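Long-range contacts in aspartate aminotransferase (Giardia lamblia, PDB 3MEB), which probably catalyses the pyridoxal-phosphate-dependent transfer of an amino group from L-aspartate to 2-oxoglutarate, giving oxaloacetate and L-glutamate: residues Leu132-Phe136 with Ala238-Ser242; Gln124-Thr129 with Glu284-Cys288; Ala146-Pro151 with Pro200-Leu206; Pro151-Trp155 with His208-Pro214; Ile120-Gln124 with Met310-Thr315. All coordinates share one frame; numbering follows the deposited sequence. Where two conformers were deposited one is given.

Contact 1. Residues Leu132-Phe136 with Ala238-Ser242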
# COMPACT_ATOMS: atom_id res chain seq x y z
N LEU A 132 -0.10 8.66 6.84
CA LEU A 132 0.97 9.61 7.22
C LEU A 132 1.89 9.89 6.07
O LEU A 132 2.25 11.03 5.84
CB LEU A 132 1.82 9.06 8.38
CG LEU A 132 1.11 8.88 9.74
CD1 LEU A 132 1.81 7.82 10.59
CD2 LEU A 132 0.94 10.26 10.50
N HIS A 133 2.35 8.84 5.40
CA HIS A 133 3.16 9.02 4.22
C HIS A 133 2.54 10.03 3.23
O HIS A 133 3.18 11.02 2.88
CB HIS A 133 3.49 7.69 3.51
CG HIS A 133 4.17 7.88 2.19
ND1 HIS A 133 5.46 8.36 2.08
CD2 HIS A 133 3.73 7.69 0.93
CE1 HIS A 133 5.78 8.46 0.80
NE2 HIS A 133 4.74 8.07 0.08
N ILE A 134 1.32 9.75 2.80
CA ILE A 134 0.66 10.55 1.77
C ILE A 134 0.35 11.96 2.28
O ILE A 134 0.51 12.95 1.53
CB ILE A 134 -0.63 9.87 1.23
CG1 ILE A 134 -0.26 8.61 0.45
CG2 ILE A 134 -1.43 10.84 0.30
CD1 ILE A 134 0.53 8.87 -0.85
N GLY A 135 -0.01 12.06 3.56
CA GLY A 135 -0.31 13.34 4.17
C GLY A 135 0.94 14.20 4.38
O GLY A 135 0.96 15.40 4.06
N PHE A 136 2.03 13.57 4.82
CA PHE A 136 3.34 14.26 4.91
C PHE A 136 3.79 14.81 3.54
O PHE A 136 4.22 15.98 3.40
CB PHE A 136 4.42 13.32 5.46
CG PHE A 136 4.34 13.07 6.94
CD1 PHE A 136 3.20 13.35 7.69
CD2 PHE A 136 5.43 12.50 7.60
CE1 PHE A 136 3.16 13.06 9.05
CE2 PHE A 136 5.37 12.21 8.95
CZ PHE A 136 4.25 12.49 9.67
N ALA A 238 -2.71 21.58 12.19
CA ALA A 238 -2.62 20.44 13.09
C ALA A 238 -2.69 19.18 12.25
O ALA A 238 -3.64 19.02 11.47
CB ALA A 238 -3.76 20.46 14.14
N PHE A 239 -1.69 18.31 12.38
CA PHE A 239 -1.71 17.02 11.74
C PHE A 239 -1.97 16.00 12.86
O PHE A 239 -1.10 15.76 13.69
CB PHE A 239 -0.39 16.72 11.05
CG PHE A 239 -0.48 15.59 10.01
CD1 PHE A 239 -0.08 15.80 8.70
CD2 PHE A 239 -0.98 14.35 10.34
CE1 PHE A 239 -0.15 14.79 7.78
CE2 PHE A 239 -1.07 13.34 9.40
CZ PHE A 239 -0.68 13.57 8.13
N PHE A 240 -3.15 15.41 12.87
CA PHE A 240 -3.51 14.42 13.86
C PHE A 240 -3.20 13.02 13.36
O PHE A 240 -3.61 12.65 12.23
CB PHE A 240 -4.99 14.54 14.20
CG PHE A 240 -5.33 15.71 15.10
CD1 PHE A 240 -5.13 15.62 16.48
CD2 PHE A 240 -5.88 16.86 14.58
CE1 PHE A 240 -5.47 16.66 17.33
CE2 PHE A 240 -6.21 17.92 15.41
CZ PHE A 240 -6.01 17.82 16.79
N ASP A 241 -2.46 12.26 14.17
CA ASP A 241 -2.33 10.81 14.02
C ASP A 241 -3.34 10.19 14.96
O ASP A 241 -3.28 10.38 16.18
CB ASP A 241 -0.91 10.36 14.38
CG ASP A 241 -0.67 8.87 14.17
OD1 ASP A 241 -1.64 8.06 14.20
OD2 ASP A 241 0.52 8.47 14.02
N SER A 242 -4.27 9.43 14.39
CA SER A 242 -5.37 8.91 15.18
C SER A 242 -5.57 7.42 14.93
O SER A 242 -6.25 7.02 13.99
CB SER A 242 -6.67 9.64 14.85
OG SER A 242 -7.71 9.02 15.57
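Helix segment Leu132-Phe136 runs antiparallel to strand segment Ala238-Ser242 (175° between their directions), their axes 10.7 Å apart at the closest point, so that the space between backbones is bridged by side chains. The Phe239 ring does most of this. Its first torsion places CG opposite the backbone N (chi1 -162°), which carries the ring from the sheet toward the helix. There it meets three neighbours on different parts of its surface. Phe136 comes over one face edge-on, a T-shaped pair with planes at 84° and centroids 5.2 Å apart; the closest atoms are Phe136 CD1 and Phe239 CE1, at 3.6 Å. At its rim the same ring reaches the helix backbone, Phe239 CE1 lying 3.6 Å from Gly135 C, an approach made possible because glycine puts no side chain in the way. Leu132 CD2 approaches obliquely, 3.8 Å from Phe239 CE2. The other branch of this leucine turns to Asp241, two residues on along the strand, Leu132 CD1 touching Asp241 OD2 at 3.7 Å. This is a helix-on-sheet layer in the large domain of a fold-type I aminotransferase, and Phe136 continues it by an edge-to-face contact with Phe148. Asp241 belongs to the pyridoxal-phosphate pocket and, as in related aminotransferases, probably faces the pyridine nitrogen. The contact itself is wholly apolar apart from that carboxylate: the two methyls of Leu132 border Asp241 OD2 without offering it a polar partner, and the oxygen is instead hydrogen-bonded to His158, consistent with the histidine helping to set the carboxylate's rotation.

Contact 2. Residues Gln124-Thr129 with Glu284-Cys288. With SO4 (sulfate ion), chain E.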
# COMPACT_ATOMS: atom_id res chain seq x y z
N GLN A 124 -8.96 7.26 1.02
CA GLN A 124 -8.47 6.02 1.56
C GLN A 124 -6.98 5.92 1.40
O GLN A 124 -6.41 6.34 0.37
CB GLN A 124 -9.10 4.81 0.85
CG GLN A 124 -8.77 3.49 1.52
CD GLN A 124 -9.57 2.34 0.93
OE1 GLN A 124 -10.68 2.55 0.44
NE2 GLN A 124 -8.97 1.16 0.91
N SER A 125 -6.34 5.37 2.41
CA SER A 125 -4.92 5.08 2.31
C SER A 125 -4.57 3.80 3.02
O SER A 125 -5.45 3.13 3.52
CB SER A 125 -4.08 6.26 2.79
OG SER A 125 -2.74 6.06 2.44
N LEU A 126 -3.29 3.43 3.00
CA LEU A 126 -2.86 2.17 3.55
C LEU A 126 -2.65 2.27 5.07
O LEU A 126 -1.52 2.40 5.57
CB LEU A 126 -1.59 1.70 2.86
CG LEU A 126 -1.83 1.20 1.45
CD1 LEU A 126 -0.48 1.13 0.81
CD2 LEU A 126 -2.52 -0.17 1.38
N SER A 127 -3.77 2.22 5.78
CA SER A 127 -3.84 2.38 7.22
C SER A 127 -3.14 3.65 7.70
O SER A 127 -2.94 4.60 6.92
CB SER A 127 -3.28 1.11 7.91
OG SER A 127 -3.74 0.99 9.24
N GLY A 128 -2.76 3.65 8.96
CA GLY A 128 -2.13 4.82 9.55
C GLY A 128 -0.87 5.25 8.84
O GLY A 128 -0.66 6.44 8.59
N THR A 129 0.02 4.29 8.64
CA THR A 129 1.33 4.57 8.07
C THR A 129 1.19 5.18 6.69
O THR A 129 1.89 6.16 6.38
CB THR A 129 2.27 3.32 8.07
OG1 THR A 129 2.42 2.83 9.42
CG2 THR A 129 3.66 3.68 7.51
N GLU A 284 -4.93 -6.10 7.15
CA GLU A 284 -5.67 -5.66 5.97
C GLU A 284 -5.16 -4.32 5.40
O GLU A 284 -5.40 -4.02 4.23
CB GLU A 284 -7.18 -5.50 6.24
CG GLU A 284 -7.84 -6.74 6.83
CD GLU A 284 -7.99 -7.89 5.88
OE1 GLU A 284 -7.62 -7.77 4.70
OE2 GLU A 284 -8.53 -8.93 6.30
N ARG A 285 -4.49 -3.54 6.24
CA ARG A 285 -3.92 -2.23 5.86
C ARG A 285 -4.98 -1.20 5.40
O ARG A 285 -4.98 -0.72 4.24
CB ARG A 285 -2.85 -2.40 4.77
CG ARG A 285 -1.85 -3.53 4.99
CD ARG A 285 -1.15 -3.51 6.36
NE ARG A 285 -0.42 -2.29 6.60
CZ ARG A 285 -0.54 -1.54 7.69
NH1 ARG A 285 -1.37 -1.90 8.66
NH2 ARG A 285 0.18 -0.43 7.83
N ILE A 286 -5.85 -0.85 6.33
CA ILE A 286 -7.02 -0.04 6.02
C ILE A 286 -7.06 1.17 6.93
O ILE A 286 -6.99 1.06 8.17
CB ILE A 286 -8.36 -0.84 6.04
CG1 ILE A 286 -9.52 0.07 5.61
CG2 ILE A 286 -8.69 -1.49 7.44
CD1 ILE A 286 -9.41 0.66 4.17
N GLY A 287 -7.10 2.33 6.28
CA GLY A 287 -7.18 3.61 6.97
C GLY A 287 -7.65 4.68 6.00
O GLY A 287 -8.00 4.39 4.86
N CYS A 288 -7.67 5.93 6.48
CA CYS A 288 -8.13 7.06 5.68
C CYS A 288 -7.38 8.32 6.07
O CYS A 288 -7.12 8.54 7.27
CB CYS A 288 -9.62 7.28 5.90
SG CYS A 288 -10.45 8.30 4.64
S SO4 E . -0.78 1.15 10.99
O1 SO4 E . -1.77 2.16 11.28
O2 SO4 E . 0.11 1.10 12.13
O3 SO4 E . -1.40 -0.17 10.87
O4 SO4 E . 0.00 1.52 9.83
O HOH W 1 -6.21 0.55 2.18
O HOH W 2 -5.21 -2.03 9.01
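The guanidinium of Arg285 lies with one face against Ser127, whose CB is 3.6 Å from Arg285 NH1, and turns its edge to a bound sulfate. Bends at chi2 and chi3 (-52° and -59°) fold the arginine chain into this pose. Two of its nitrogens then grip different oxygens: NH1 donates to sulfate O3 at 2.8 Å in a nearly straight bond, and NH2 to sulfate O4, also at 2.8 Å. Thr129 meets O4 too, its backbone N donating at 3.0 Å, while Gly128 N adds a weak bond to O1. An anion at the first turn of helix 127-142, faced by backbone N-H groups, is the arrangement of the phosphate cup of this family, and Ser127, Gly128, Thr129 and Arg285 all belong to the pyridoxal-phosphate pocket; the helix end would be expected to stabilise the negative charge. Ser274 and Ser276 of the same chain and Tyr90 of the second subunit also bond the sulfate, while Ser127 OG pairs with Ser276. Behind the cup the two segments join as antiparallel strands, Ser125 N bonding to Gly287 O at 3.1 Å with the donor well above the carbonyl plane. Gly287, without a side chain, lets Ser127 CA come within 3.6 Å of its CA. On the sheet face that carries Gln124 and Cys288, the extended glutamine reaches along to Ile286, Gln124 NE2 lying 3.3 Å from Ile286 CD1, and a water links Gln124 NE2 with Ser125 O and Arg285 O.

Contact 3. Residues Ala146-Pro151 with Pro200-Leu206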
# COMPACT_ATOMS: atom_id res chain seq x y z
N ALA A 146 7.10 25.26 4.99
CA ALA A 146 6.54 25.14 6.33
C ALA A 146 7.36 24.21 7.21
O ALA A 146 7.67 23.09 6.82
CB ALA A 146 5.07 24.66 6.29
N GLU A 147 7.67 24.68 8.42
CA GLU A 147 8.36 23.86 9.39
C GLU A 147 7.41 22.81 9.93
O GLU A 147 6.23 23.09 10.11
CB GLU A 147 8.85 24.68 10.57
CG GLU A 147 9.55 25.96 10.22
CD GLU A 147 11.03 25.83 10.17
OE1 GLU A 147 11.53 24.74 9.81
OE2 GLU A 147 11.67 26.84 10.50
N PHE A 148 7.93 21.61 10.17
CA PHE A 148 7.15 20.49 10.70
C PHE A 148 7.65 20.16 12.11
O PHE A 148 8.85 19.94 12.29
CB PHE A 148 7.38 19.28 9.82
CG PHE A 148 6.39 18.18 10.05
CD1 PHE A 148 6.53 17.32 11.13
CD2 PHE A 148 5.33 18.00 9.17
CE1 PHE A 148 5.62 16.32 11.35
CE2 PHE A 148 4.43 16.99 9.37
CZ PHE A 148 4.59 16.14 10.47
N TYR A 149 6.73 20.11 13.07
CA TYR A 149 7.08 19.94 14.49
C TYR A 149 6.54 18.62 15.06
O TYR A 149 5.34 18.34 14.97
CB TYR A 149 6.51 21.12 15.32
CG TYR A 149 7.29 22.39 15.17
CD1 TYR A 149 8.19 22.82 16.15
CD2 TYR A 149 7.11 23.19 14.08
CE1 TYR A 149 8.89 24.01 16.01
CE2 TYR A 149 7.83 24.39 13.94
CZ TYR A 149 8.70 24.78 14.89
OH TYR A 149 9.38 25.96 14.68
N MET A 150 7.42 17.79 15.59
CA MET A 150 7.01 16.56 16.23
C MET A 150 7.01 16.74 17.73
O MET A 150 7.79 17.53 18.23
CB MET A 150 7.99 15.45 15.93
CG MET A 150 8.36 15.28 14.48
SD MET A 150 7.96 13.65 13.95
CE MET A 150 8.59 13.69 12.26
N PRO A 151 6.14 16.01 18.47
CA PRO A 151 6.34 16.00 19.92
C PRO A 151 7.72 15.37 20.25
O PRO A 151 8.23 14.52 19.46
CB PRO A 151 5.20 15.11 20.42
CG PRO A 151 4.83 14.26 19.22
CD PRO A 151 5.08 15.08 18.04
N PRO A 200 7.44 29.76 13.81
CA PRO A 200 6.90 30.66 12.76
C PRO A 200 5.44 30.36 12.45
O PRO A 200 4.99 29.21 12.53
CB PRO A 200 7.76 30.32 11.52
CG PRO A 200 8.95 29.56 12.03
CD PRO A 200 8.55 28.91 13.33
N GLU A 201 4.69 31.39 12.08
CA GLU A 201 3.30 31.19 11.74
C GLU A 201 3.15 30.21 10.58
O GLU A 201 4.08 30.03 9.79
CB GLU A 201 2.59 32.52 11.46
CG GLU A 201 3.13 33.30 10.30
CD GLU A 201 2.25 34.48 9.99
OE1 GLU A 201 1.82 35.16 10.95
OE2 GLU A 201 1.98 34.70 8.80
N LYS A 202 2.00 29.53 10.52
CA LYS A 202 1.69 28.52 9.50
C LYS A 202 2.67 27.36 9.51
O LYS A 202 3.02 26.80 8.46
CB LYS A 202 1.56 29.16 8.11
CG LYS A 202 0.60 30.36 8.14
CD LYS A 202 0.63 31.16 6.84
CE LYS A 202 -0.32 32.37 6.90
NZ LYS A 202 -0.45 33.06 5.57
N SER A 203 3.10 26.97 10.70
CA SER A 203 3.90 25.77 10.87
C SER A 203 2.96 24.56 11.02
O SER A 203 1.77 24.73 11.26
CB SER A 203 4.83 25.91 12.07
OG SER A 203 5.83 26.87 11.77
N ILE A 204 3.50 23.35 10.88
CA ILE A 204 2.72 22.12 10.96
C ILE A 204 3.07 21.40 12.27
O ILE A 204 4.26 21.23 12.57
CB ILE A 204 3.04 21.19 9.77
CG1 ILE A 204 2.79 21.88 8.43
CG2 ILE A 204 2.23 19.88 9.85
CD1 ILE A 204 3.59 21.29 7.25
N PHE A 205 2.07 21.01 13.05
CA PHE A 205 2.30 20.32 14.31
C PHE A 205 1.68 18.97 14.24
O PHE A 205 0.49 18.86 13.98
CB PHE A 205 1.77 21.13 15.51
CG PHE A 205 2.61 22.32 15.81
CD1 PHE A 205 3.65 22.24 16.71
CD2 PHE A 205 2.46 23.49 15.09
CE1 PHE A 205 4.47 23.33 16.93
CE2 PHE A 205 3.28 24.58 15.31
CZ PHE A 205 4.27 24.49 16.23
N LEU A 206 2.50 17.94 14.44
CA LEU A 206 1.99 16.58 14.53
C LEU A 206 1.52 16.33 15.95
O LEU A 206 2.27 16.61 16.92
CB LEU A 206 3.11 15.58 14.16
CG LEU A 206 2.73 14.11 14.05
CD1 LEU A 206 1.76 13.81 12.90
CD2 LEU A 206 4.04 13.31 13.87
O HOH W 3 6.76 27.25 9.15
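Phe148 and Tyr149 pair in register with Ile204 and Phe205, a parallel pairing of neighbouring strands in the seven-stranded mixed sheet of the large domain. Three straight or moderately bent backbone bonds hold it, among them Ile204 N to Glu147 O at 2.8 Å. The Tyr149 side chain spans from the strand to the loop that precedes it. Its CB already rests on Phe205, 3.4 Å from CD1, and CG follows at 3.5 Å from Phe205 CE1. With chi1 at -76°, CG beside the backbone N as in Phe205, both side chains leave the sheet side by side, and their rings form an offset stack, centroids 4.7 Å apart and planes at 18°. Farther out, the CD2 edge points to Ile204 O in the ring plane, and CE2 lies 3.8 Å from Ser203 CB. At the tip, Tyr149 OH touches Pro200 CD at 3.3 Å. On the opposite face of the sheet, Phe148 lies across Ile204 CG2 and Leu206 CB, and its ring also meets that of Tyr162 in helix 157-166. The loop Pro200-Ser203 is tied within itself: Ser203 OG donates to Pro200 O at 2.6 Å and accepts from a water bound to Glu147 N.

Contact 4. Residues Pro151-Trp155 with His208-Pro214. With SO4 (sulfate ion), chain C.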
# COMPACT_ATOMS: atom_id res chain seq x y z
N PRO A 151 6.14 16.01 18.47
CA PRO A 151 6.34 16.00 19.92
C PRO A 151 7.72 15.37 20.25
O PRO A 151 8.23 14.52 19.46
CB PRO A 151 5.20 15.11 20.42
CG PRO A 151 4.83 14.26 19.22
CD PRO A 151 5.08 15.08 18.04
N SER A 152 8.35 15.80 21.35
CA SER A 152 9.72 15.37 21.67
C SER A 152 9.86 13.85 21.96
O SER A 152 10.96 13.29 21.88
CB SER A 152 10.33 16.20 22.81
OG SER A 152 9.50 16.18 23.97
N THR A 153 8.73 13.23 22.32
CA THR A 153 8.59 11.79 22.33
C THR A 153 7.42 11.46 21.42
O THR A 153 6.37 12.10 21.51
CB THR A 153 8.28 11.31 23.79
OG1 THR A 153 9.46 11.52 24.58
CG2 THR A 153 7.93 9.87 23.86
N THR A 154 7.62 10.49 20.52
CA THR A 154 6.62 10.13 19.51
C THR A 154 6.86 8.71 18.99
O THR A 154 7.82 8.05 19.37
CB THR A 154 6.63 11.14 18.35
OG1 THR A 154 5.37 11.10 17.65
CG2 THR A 154 7.81 10.92 17.36
N TRP A 155 5.99 8.24 18.13
CA TRP A 155 6.14 6.91 17.55
C TRP A 155 7.39 6.88 16.66
O TRP A 155 7.47 7.69 15.72
CB TRP A 155 4.93 6.64 16.69
CG TRP A 155 4.75 5.23 16.21
CD1 TRP A 155 4.76 4.07 16.96
CD2 TRP A 155 4.39 4.85 14.87
NE1 TRP A 155 4.44 2.99 16.15
CE2 TRP A 155 4.22 3.44 14.87
CE3 TRP A 155 4.17 5.56 13.69
CZ2 TRP A 155 3.88 2.73 13.70
CZ3 TRP A 155 3.83 4.85 12.52
CH2 TRP A 155 3.70 3.46 12.54
N HIS A 208 -0.77 13.51 18.42
CA HIS A 208 -1.54 12.27 18.61
C HIS A 208 -2.92 12.66 19.13
O HIS A 208 -3.04 13.43 20.09
CB HIS A 208 -0.84 11.36 19.60
CG HIS A 208 0.53 10.95 19.19
ND1 HIS A 208 0.97 9.65 19.27
CD2 HIS A 208 1.59 11.68 18.76
CE1 HIS A 208 2.23 9.58 18.88
NE2 HIS A 208 2.64 10.81 18.58
N ALA A 209 -3.98 12.12 18.53
CA ALA A 209 -5.35 12.51 18.87
C ALA A 209 -5.72 12.11 20.31
O ALA A 209 -6.40 12.86 21.03
CB ALA A 209 -6.32 11.86 17.87
N CYS A 210 -5.25 10.93 20.70
CA CYS A 210 -5.43 10.37 22.04
C CYS A 210 -4.50 9.18 22.17
O CYS A 210 -4.02 8.71 21.17
CB CYS A 210 -6.88 9.92 22.28
SG CYS A 210 -7.56 8.58 21.30
N ALA A 211 -4.28 8.69 23.38
CA ALA A 211 -3.41 7.52 23.63
C ALA A 211 -2.04 7.72 22.98
O ALA A 211 -1.57 6.88 22.23
CB ALA A 211 -4.11 6.20 23.15
N HIS A 212 -1.39 8.84 23.29
CA HIS A 212 -0.06 9.13 22.81
C HIS A 212 0.86 7.91 22.98
O HIS A 212 0.89 7.25 24.02
CB HIS A 212 0.52 10.32 23.54
CG HIS A 212 1.92 10.65 23.15
ND1 HIS A 212 3.01 10.10 23.80
CD2 HIS A 212 2.42 11.48 22.21
CE1 HIS A 212 4.12 10.61 23.28
NE2 HIS A 212 3.79 11.44 22.31
N ASN A 213 1.56 7.60 21.91
CA ASN A 213 2.41 6.41 21.80
C ASN A 213 3.83 6.96 21.64
O ASN A 213 4.10 7.60 20.64
CB ASN A 213 1.97 5.65 20.58
CG ASN A 213 2.76 4.41 20.33
OD1 ASN A 213 3.76 4.13 20.98
ND2 ASN A 213 2.29 3.64 19.36
N PRO A 214 4.74 6.68 22.59
CA PRO A 214 4.70 5.58 23.55
C PRO A 214 4.31 5.88 25.00
O PRO A 214 4.18 4.94 25.79
CB PRO A 214 6.15 5.10 23.53
CG PRO A 214 6.92 6.43 23.47
CD PRO A 214 6.07 7.34 22.60
S SO4 C . 2.97 -0.11 17.57
O1 SO4 C . 3.49 1.16 18.13
O2 SO4 C . 3.47 -1.27 18.29
O3 SO4 C . 1.53 -0.05 17.60
O4 SO4 C . 3.42 -0.15 16.19
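Trp155 and Asn213 both place CG opposite their backbone N (chi1 -169° and 180°), which swings indole and amide out from adjacent loops toward the same spot. The two flat groups meet with their planes 50° apart, Trp155 CD1 lying 3.5 Å from Asn213 ND2, and their N-H groups converge on one oxygen of a sulfate ion: Trp155 NE1 donates to O1 at 2.9 Å and Asn213 ND2 at 3.0 Å, the latter bond the straighter. A second, weak bond runs from the indole to O4. Both residues bind pyridoxal phosphate, and the loops, which follow strands 148-151 and 204-208, form one wall of the active-site cleft at the carboxyl ends of parallel strands. Arg419, Gly57 and Lys277 complete the sulfate's shell, and Arg419 also takes Asn213 OD1; the ion thus probably occupies the place where relatives hold a substrate carboxylate. Behind this site two histidines tie the loops. His212 NE2 donates to Thr153 O at 2.8 Å, the oxygen lying in the imidazole plane but the donor standing well above the carbonyl plane, while Ser215 holds ND1 and Tyr178 stacks on the ring. His208 NE2 and Thr154 OG1 share a hydrogen bond of 2.9 Å at the imidazole edge, and the same hydroxyl is bonded to His158. The two imidazoles are in contact themselves, His212 CD2 sitting over the centre of the His208 ring. Beyond them Pro214, entered through a cis peptide bond, presses its CD against Thr153 CG2 at 3.4 Å, tighter than ordinary van der Waals packing.

Contact 5. Residues Ile120-Gln124 with Met310-Thr315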
# COMPACT_ATOMS: atom_id res chain seq x y z
N ILE A 120 -14.32 18.83 4.12
CA ILE A 120 -13.55 17.59 4.30
C ILE A 120 -13.15 16.91 3.00
O ILE A 120 -14.02 16.51 2.19
CB ILE A 120 -14.29 16.55 5.15
CG1 ILE A 120 -14.76 17.11 6.49
CG2 ILE A 120 -13.37 15.35 5.43
CD1 ILE A 120 -15.75 16.11 7.28
N ALA A 121 -11.84 16.74 2.82
CA ALA A 121 -11.28 16.03 1.70
C ALA A 121 -10.77 14.68 2.20
O ALA A 121 -9.86 14.67 3.02
CB ALA A 121 -10.16 16.83 1.10
N SER A 122 -11.37 13.57 1.76
CA SER A 122 -11.06 12.26 2.32
C SER A 122 -10.54 11.36 1.24
O SER A 122 -11.07 11.35 0.12
CB SER A 122 -12.28 11.63 2.99
OG SER A 122 -12.88 12.50 3.96
N CYS A 123 -9.50 10.62 1.56
CA CYS A 123 -8.94 9.64 0.62
C CYS A 123 -8.46 8.43 1.40
O CYS A 123 -7.65 8.56 2.32
CB CYS A 123 -7.77 10.26 -0.17
SG CYS A 123 -6.95 9.25 -1.39
N GLN A 124 -8.96 7.26 1.02
CA GLN A 124 -8.47 6.02 1.56
C GLN A 124 -6.98 5.92 1.40
O GLN A 124 -6.41 6.34 0.37
CB GLN A 124 -9.10 4.81 0.85
CG GLN A 124 -8.77 3.49 1.52
CD GLN A 124 -9.57 2.34 0.93
OE1 GLN A 124 -10.68 2.55 0.44
NE2 GLN A 124 -8.97 1.16 0.91
N MET A 310 -8.09 18.86 -3.54
CA MET A 310 -7.15 18.24 -2.61
C MET A 310 -7.20 16.72 -2.69
O MET A 310 -6.13 16.05 -2.74
CB MET A 310 -7.39 18.78 -1.20
CG MET A 310 -6.97 20.25 -1.05
SD MET A 310 -6.93 20.82 0.64
CE MET A 310 -8.60 20.44 1.15
N VAL A 311 -8.41 16.15 -2.79
CA VAL A 311 -8.53 14.71 -3.01
C VAL A 311 -7.81 14.32 -4.31
O VAL A 311 -7.07 13.32 -4.34
CB VAL A 311 -9.99 14.21 -3.02
CG1 VAL A 311 -10.04 12.69 -3.37
CG2 VAL A 311 -10.66 14.46 -1.68
N SER A 312 -8.01 15.09 -5.37
CA SER A 312 -7.34 14.84 -6.66
C SER A 312 -5.80 14.78 -6.52
O SER A 312 -5.12 13.92 -7.13
CB SER A 312 -7.83 15.85 -7.71
OG SER A 312 -7.02 17.01 -7.81
N GLY A 313 -5.23 15.63 -5.67
CA GLY A 313 -3.77 15.59 -5.45
C GLY A 313 -3.36 14.34 -4.67
O GLY A 313 -2.39 13.65 -5.04
N MET A 314 -4.08 14.05 -3.59
CA MET A 314 -3.76 12.80 -2.83
C MET A 314 -3.79 11.57 -3.75
O MET A 314 -2.90 10.70 -3.68
CB MET A 314 -4.73 12.60 -1.65
CG MET A 314 -4.56 13.66 -0.58
SD MET A 314 -5.62 13.48 0.86
CE MET A 314 -7.04 14.41 0.40
N THR A 315 -4.80 11.49 -4.61
CA THR A 315 -4.97 10.30 -5.46
C THR A 315 -3.90 10.24 -6.55
O THR A 315 -3.49 9.16 -7.00
CB THR A 315 -6.39 10.16 -6.03
OG1 THR A 315 -6.71 11.29 -6.85
CG2 THR A 315 -7.43 9.99 -4.86
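A helix laid along the outermost strand of a sheet is the theme here: Ala121 and Cys123 of strand 120-125 face Met310, Val311, Met314 and Thr315 of helix 300-319. The short segments run nearly parallel, 22° between their directions, with axes 7.9 Å apart at closest approach. Ala121 CB is the small group that fits between larger ones. Val311 CG2 is 3.7 Å from it, Met310 CE 3.9 Å and Met314 CE 4.0 Å, so methyl groups from successive turns of the helix gather round a single methyl of the strand. The Met314 chain is extended as far as SD and then bends (chi3 -90°), which turns CE back to Ala121 while SD stays alongside Cys123, 4.0 Å from its CB. Val311 sets CG1 opposite the backbone N (chi1 175°) and directs CG2 at the strand backbone, 3.6 Å from Ser122 N. In the layered alpha/beta architecture of this domain such a strand is packed on both faces, and the alternation of its residues follows: Ser122 turns its side chain from helix 300-319 to the other layer, where its hydroxyl bonds to Gln104 of helix 97-108 and to His290. Toward the C-terminal end of the strand segment Cys123 SG lies 3.6 Å from Thr315 CG2. The threonine hydroxyl looks away to its own helix, within reach of the carbonyl oxygens of Val311 and Ser312. Ser312, which does not meet the strand, bonds through OG to Ser31 N of the second subunit; Met310, besides touching Ala121, packs on Phe25 of that subunit.

In the fold
Four of the five contacts reach the seven-stranded sheet of the large domain, and contact 4 joins loops that follow two of its strands. Contact 5 lies at one margin and contact 3 toward the other, their centres about 21 Å apart. Strand 120-125 serves contacts 5 and 2, which share Gln124, and leads directly into helix 127-142, used by contacts 2 and 1. Along the chain, contact 5 encloses 2, which encloses 1, which encloses 3 and 4; these last two alternate and share Pro151. Contacts 1, 2 and 4 together supply much of the cofactor pocket, Thr129 packing on Trp155 and Leu132 on Trp155, whereas 3 and 5 belong to the surrounding framework.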